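Local structure of oxidoreductase (Bordetella pertussis, 3Q2K) at residues Phe147-Thr157 with Thr313-Tyr324. The protein probably oxidises the 3-hydroxyl of UDP-N-acetylglucosaminuronic acid with bound NAD as cofactor, a step toward a diacetamido mannuronic acid sugar. Residues are numbered along the deposited sequence; the frame is centred on the assembly and turned at random.
Sequences FVVKQNRRNAT and TTSVYGFGHPLY. With NAI (1,4-dihydronicotinamide adenine dinucleotide), chain U.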
loop_
_atom_site.group_PDB
_atom_site.type_symbol
_atom_site.label_atom_id
_atom_site.label_comp_id
_atom_site.label_asym_id
_atom_site.label_seq_id
_atom_site.Cartn_x
_atom_site.Cartn_y
_atom_site.Cartn_z
ATOM N N PHE C 147 21.272 26.295 20.996
ATOM C CA PHE C 147 20.614 27.233 20.085
ATOM C C PHE C 147 20.852 26.751 18.652
ATOM O O PHE C 147 21.866 26.126 18.372
ATOM C CB PHE C 147 21.185 28.649 20.150
ATOM C CG PHE C 147 21.257 29.231 21.532
ATOM C CD1 PHE C 147 20.316 30.157 21.952
ATOM C CD2 PHE C 147 22.282 28.881 22.398
ATOM C CE1 PHE C 147 20.364 30.704 23.220
ATOM C CE2 PHE C 147 22.351 29.445 23.655
ATOM C CZ PHE C 147 21.380 30.333 24.076
ATOM N N VAL C 148 19.933 27.003 17.728
ATOM C CA VAL C 148 20.153 26.682 16.328
ATOM C C VAL C 148 20.061 27.971 15.507
ATOM O O VAL C 148 19.134 28.768 15.629
ATOM C CB VAL C 148 19.133 25.640 15.836
ATOM C CG1 VAL C 148 19.310 25.391 14.336
ATOM C CG2 VAL C 148 19.247 24.386 16.704
ATOM N N VAL C 149 21.035 28.222 14.641
ATOM C CA VAL C 149 21.068 29.528 13.980
ATOM C C VAL C 149 19.947 29.586 12.957
ATOM O O VAL C 149 19.928 28.779 12.038
ATOM C CB VAL C 149 22.413 29.763 13.273
ATOM C CG1 VAL C 149 22.350 30.997 12.394
ATOM C CG2 VAL C 149 23.493 29.908 14.329
ATOM N N LYS C 150 19.003 30.506 13.102
ATOM C CA LYS C 150 18.013 30.644 12.051
ATOM C C LYS C 150 17.850 32.139 11.846
ATOM O O LYS C 150 16.840 32.705 12.265
ATOM C CB LYS C 150 16.680 30.001 12.448
ATOM C CG LYS C 150 16.154 29.026 11.422
ATOM C CD LYS C 150 16.844 27.701 11.657
ATOM C CE LYS C 150 16.231 26.642 10.745
ATOM N NZ LYS C 150 17.108 26.086 9.676
ATOM N N GLN C 151 18.805 32.766 11.162
ATOM C CA GLN C 151 18.847 34.221 11.225
ATOM C C GLN C 151 17.663 34.886 10.548
ATOM O O GLN C 151 17.288 35.982 10.965
ATOM C CB GLN C 151 20.191 34.848 10.828
ATOM C CG GLN C 151 20.539 34.790 9.341
ATOM C CD GLN C 151 21.245 33.499 8.988
ATOM O OE1 GLN C 151 21.027 32.463 9.623
ATOM N NE2 GLN C 151 22.139 33.568 8.008
ATOM N N ASN C 152 17.062 34.241 9.553
ATOM C CA ASN C 152 16.061 34.965 8.777
ATOM C C ASN C 152 14.869 35.261 9.672
ATOM O O ASN C 152 14.055 36.132 9.371
ATOM C CB ASN C 152 15.555 34.161 7.572
ATOM C CG ASN C 152 16.566 34.090 6.440
ATOM O OD1 ASN C 152 17.718 34.507 6.561
ATOM N ND2 ASN C 152 16.153 33.483 5.339
ATOM N N ARG C 153 14.791 34.556 10.796
ATOM C CA ARG C 153 13.666 34.825 11.683
ATOM C C ARG C 153 13.648 36.269 12.184
ATOM O O ARG C 153 12.610 36.820 12.563
ATOM C CB ARG C 153 13.636 33.820 12.837
ATOM C CG ARG C 153 13.119 32.449 12.475
ATOM C CD ARG C 153 13.040 31.600 13.735
ATOM N NE ARG C 153 12.669 30.213 13.468
ATOM C CZ ARG C 153 12.131 29.394 14.368
ATOM N NH1 ARG C 153 11.872 29.799 15.602
ATOM N NH2 ARG C 153 11.834 28.145 14.047
ATOM N N ARG C 154 14.811 36.908 12.177
ATOM C CA ARG C 154 14.901 38.251 12.727
ATOM C C ARG C 154 14.649 39.251 11.613
ATOM O O ARG C 154 14.537 40.440 11.889
ATOM C CB ARG C 154 16.281 38.512 13.332
ATOM C CG ARG C 154 16.711 37.550 14.425
ATOM C CD ARG C 154 15.720 37.478 15.581
ATOM N NE ARG C 154 15.313 38.791 16.070
ATOM C CZ ARG C 154 14.073 39.078 16.448
ATOM N NH1 ARG C 154 13.772 40.296 16.878
ATOM N NH2 ARG C 154 13.131 38.148 16.388
ATOM N N ASN C 155 14.612 38.783 10.371
ATOM C CA ASN C 155 14.308 39.684 9.268
ATOM C C ASN C 155 13.116 40.580 9.594
ATOM O O ASN C 155 12.036 40.102 9.928
ATOM C CB ASN C 155 13.916 38.879 8.034
ATOM C CG ASN C 155 15.128 38.373 7.292
ATOM O OD1 ASN C 155 16.236 38.453 7.815
ATOM N ND2 ASN C 155 14.924 37.831 6.093
ATOM N N ALA C 156 13.275 41.888 9.449
ATOM C CA ALA C 156 12.130 42.768 9.665
ATOM C C ALA C 156 10.889 42.444 8.850
ATOM O O ALA C 156 9.788 42.578 9.389
ATOM C CB ALA C 156 12.499 44.224 9.454
ATOM N N THR C 157 11.049 42.094 7.574
ATOM C CA THR C 157 9.881 41.716 6.777
ATOM C C THR C 157 9.104 40.541 7.378
ATOM O O THR C 157 7.879 40.594 7.459
ATOM C CB THR C 157 10.351 41.273 5.392
ATOM O OG1 THR C 157 11.417 40.342 5.622
ATOM C CG2 THR C 157 10.862 42.480 4.593
ATOM N N THR C 313 15.649 44.851 5.974
ATOM C CA THR C 313 16.015 43.446 5.796
ATOM C C THR C 313 17.030 43.324 4.666
ATOM O O THR C 313 18.006 42.569 4.744
ATOM C CB THR C 313 14.793 42.555 5.496
ATOM O OG1 THR C 313 13.746 42.887 6.413
ATOM C CG2 THR C 313 15.144 41.078 5.608
ATOM N N THR C 314 16.774 44.101 3.616
ATOM C CA THR C 314 17.679 44.124 2.470
ATOM C C THR C 314 19.093 44.554 2.832
ATOM O O THR C 314 20.066 43.976 2.337
ATOM C CB THR C 314 17.156 44.984 1.312
ATOM O OG1 THR C 314 15.877 44.473 0.926
ATOM C CG2 THR C 314 18.112 44.890 0.135
ATOM N N SER C 315 19.175 45.550 3.710
ATOM C CA SER C 315 20.475 46.068 4.131
ATOM C C SER C 315 21.347 45.128 4.964
ATOM O O SER C 315 22.535 45.392 5.145
ATOM C CB SER C 315 20.331 47.413 4.846
ATOM O OG SER C 315 20.705 47.326 6.210
ATOM N N VAL C 316 20.792 44.045 5.497
ATOM C CA VAL C 316 21.642 43.088 6.198
ATOM C C VAL C 316 21.676 41.751 5.469
ATOM O O VAL C 316 22.205 40.758 5.973
ATOM C CB VAL C 316 21.229 42.862 7.658
ATOM C CG1 VAL C 316 21.177 44.202 8.386
ATOM C CG2 VAL C 316 19.913 42.094 7.688
ATOM N N TYR C 317 21.117 41.755 4.265
ATOM C CA TYR C 317 21.279 40.638 3.342
ATOM C C TYR C 317 22.713 40.105 3.337
ATOM O O TYR C 317 23.672 40.818 3.034
ATOM C CB TYR C 317 20.857 41.065 1.933
ATOM C CG TYR C 317 21.031 39.938 0.940
ATOM C CD1 TYR C 317 19.968 39.117 0.589
ATOM C CD2 TYR C 317 22.278 39.659 0.392
ATOM C CE1 TYR C 317 20.141 38.069 -0.299
ATOM C CE2 TYR C 317 22.461 38.614 -0.495
ATOM C CZ TYR C 317 21.385 37.823 -0.838
ATOM O OH TYR C 317 21.564 36.780 -1.718
ATOM N N GLY C 318 22.871 38.832 3.687
ATOM C CA GLY C 318 24.199 38.230 3.739
ATOM C C GLY C 318 24.939 38.376 5.052
ATOM O O GLY C 318 25.884 37.629 5.303
ATOM N N PHE C 319 24.531 39.348 5.866
ATOM C CA PHE C 319 25.120 39.612 7.172
ATOM C C PHE C 319 24.035 39.515 8.240
ATOM O O PHE C 319 23.792 40.481 8.970
ATOM C CB PHE C 319 25.723 41.021 7.263
ATOM C CG PHE C 319 26.694 41.391 6.170
ATOM C CD1 PHE C 319 28.028 41.012 6.233
ATOM C CD2 PHE C 319 26.295 42.204 5.115
ATOM C CE1 PHE C 319 28.924 41.385 5.236
ATOM C CE2 PHE C 319 27.181 42.591 4.116
ATOM C CZ PHE C 319 28.514 42.191 4.179
ATOM N N GLY C 320 23.359 38.373 8.325
ATOM C CA GLY C 320 22.250 38.270 9.264
ATOM C C GLY C 320 22.631 37.878 10.677
ATOM O O GLY C 320 21.883 38.066 11.641
ATOM N N HIS C 321 23.820 37.303 10.807
ATOM C CA HIS C 321 24.159 36.788 12.127
ATOM C C HIS C 321 24.184 37.825 13.251
ATOM O O HIS C 321 23.855 37.474 14.384
ATOM C CB HIS C 321 25.452 35.970 12.092
ATOM C CG HIS C 321 25.389 34.770 11.201
ATOM N ND1 HIS C 321 25.468 34.861 9.828
ATOM C CD2 HIS C 321 25.329 33.448 11.491
ATOM C CE1 HIS C 321 25.453 33.645 9.311
ATOM N NE2 HIS C 321 25.326 32.773 10.296
ATOM N N PRO C 322 24.569 39.083 12.972
ATOM C CA PRO C 322 24.712 40.043 14.066
ATOM C C PRO C 322 23.432 40.110 14.893
ATOM O O PRO C 322 23.459 40.130 16.127
ATOM C CB PRO C 322 25.009 41.382 13.372
ATOM C CG PRO C 322 24.886 41.111 11.897
ATOM C CD PRO C 322 25.113 39.633 11.719
ATOM N N LEU C 323 22.303 40.140 14.194
ATOM C CA LEU C 323 20.991 40.126 14.835
ATOM C C LEU C 323 20.666 38.854 15.610
ATOM O O LEU C 323 20.070 38.910 16.686
ATOM C CB LEU C 323 19.938 40.303 13.744
ATOM C CG LEU C 323 19.811 41.787 13.415
ATOM C CD1 LEU C 323 19.216 41.959 12.025
ATOM C CD2 LEU C 323 18.972 42.378 14.544
ATOM N N TYR C 324 21.014 37.697 15.054
ATOM C CA TYR C 324 20.757 36.459 15.783
ATOM C C TYR C 324 21.503 36.460 17.112
ATOM O O TYR C 324 21.031 35.910 18.107
ATOM C CB TYR C 324 21.175 35.234 14.964
ATOM C CG TYR C 324 20.926 33.902 15.648
ATOM C CD1 TYR C 324 21.903 33.314 16.436
ATOM C CD2 TYR C 324 19.712 33.236 15.525
ATOM C CE1 TYR C 324 21.697 32.094 17.058
ATOM C CE2 TYR C 324 19.490 32.020 16.154
ATOM C CZ TYR C 324 20.478 31.467 16.939
ATOM O OH TYR C 324 20.300 30.250 17.556
HETATM P PA NAI U . 33.088 25.041 5.081
HETATM O O1A NAI U . 33.734 23.956 4.311
HETATM O O2A NAI U . 33.548 26.436 4.417
HETATM O O5B NAI U . 33.719 25.339 6.534
HETATM C C5B NAI U . 34.213 24.102 7.037
HETATM C C4B NAI U . 35.222 24.218 8.172
HETATM O O4B NAI U . 34.988 23.185 9.139
HETATM C C3B NAI U . 36.509 23.923 7.377
HETATM O O3B NAI U . 37.467 24.927 7.723
HETATM C C2B NAI U . 36.788 22.466 7.840
HETATM O O2B NAI U . 38.183 22.159 7.906
HETATM C C1B NAI U . 36.287 22.595 9.296
HETATM N N9A NAI U . 36.173 21.256 9.848
HETATM C C8A NAI U . 35.910 20.093 9.193
HETATM N N7A NAI U . 35.879 19.137 10.080
HETATM C C5A NAI U . 36.124 19.594 11.329
HETATM C C6A NAI U . 36.204 19.045 12.624
HETATM N N6A NAI U . 35.995 17.699 12.865
HETATM N N1A NAI U . 36.449 19.883 13.627
HETATM C C2A NAI U . 36.601 21.183 13.442
HETATM N N3A NAI U . 36.537 21.734 12.249
HETATM C C4A NAI U . 36.284 20.984 11.185
HETATM O O3 NAI U . 31.514 25.117 4.783
HETATM P PN NAI U . 30.683 26.237 5.579
HETATM O O1N NAI U . 29.958 26.940 4.417
HETATM O O2N NAI U . 31.371 27.375 6.362
HETATM O O5D NAI U . 29.544 25.418 6.383
HETATM C C5D NAI U . 29.149 26.217 7.490
HETATM C C4D NAI U . 28.173 25.444 8.386
HETATM O O4D NAI U . 27.266 26.535 8.652
HETATM C C3D NAI U . 27.352 24.381 7.628
HETATM O O3D NAI U . 26.378 23.735 8.438
HETATM C C2D NAI U . 26.543 25.305 6.696
HETATM O O2D NAI U . 25.299 24.658 6.447
HETATM C C1D NAI U . 26.192 26.429 7.700
HETATM N N1N NAI U . 26.041 27.739 7.075
HETATM C C2N NAI U . 25.057 28.498 7.507
HETATM C C3N NAI U . 24.893 29.753 6.933
HETATM C C7N NAI U . 23.787 30.612 7.389
HETATM O O7N NAI U . 23.377 31.491 6.659
HETATM N N7N NAI U . 23.245 30.366 8.599
HETATM C C4N NAI U . 25.747 30.162 5.910
HETATM C C5N NAI U . 26.743 29.296 5.501
HETATM C C6N NAI U . 26.884 28.069 6.119
#
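Gln151 packs against Gly320 and His321 where the last strand of the Rossmann sheet, 146-148, runs out toward the C-terminal alpha/beta domain, the two-domain plan of the Gfo/Idh/MocA oxidoreductases. Gln151 CB sits 3.7 Å from Gly320 O. Gln151 CG, held between backbone N and carbonyl carbon (chi1 72°), passes 3.9 Å from Gly320 CA. The chain then bends at chi2 (-87°), which lays CD over one face of the His321 ring, toward its rim. At the tip the amide pairs with the nicotinamide carboxamide of NADH through two hydrogen bonds: Gln151 NE2 gives one to O7N of the cofactor at 2.8 Å, and Gln151 OE1 takes a nearly straight one from N7N of the cofactor at 3.2 Å. The two hydrogen bonds together fix the rotation of both amides; the UDP-sugar also touches Gln151. His321 NE2 is hydrogen-bonded to Glu122, which itself binds NADH and holds the ring by its NE2 as well.

Away from the nicotinamide, the Tyr324 ring lies with one face against Val149 CA, a CH-pi contact of 3.9 Å to the centroid, while Val149 CG2 meets Tyr324 CE1. The Tyr324 hydroxyl gives a weak hydrogen bond to Val148 O and ends beside Phe147 CB. Leu323 CB meets CB of Arg154; the guanidinium of Arg154 reaches Glu339 in a salt bridge. At the far end, helix 306-315 meets the start of helix 156-166: Thr313 OG1, also hydrogen-bonded to Ala309 O, accepts a hydrogen bond from Thr157 N at 3.0 Å, and Thr157 CG2 rests 3.4 Å from Thr313 OG1.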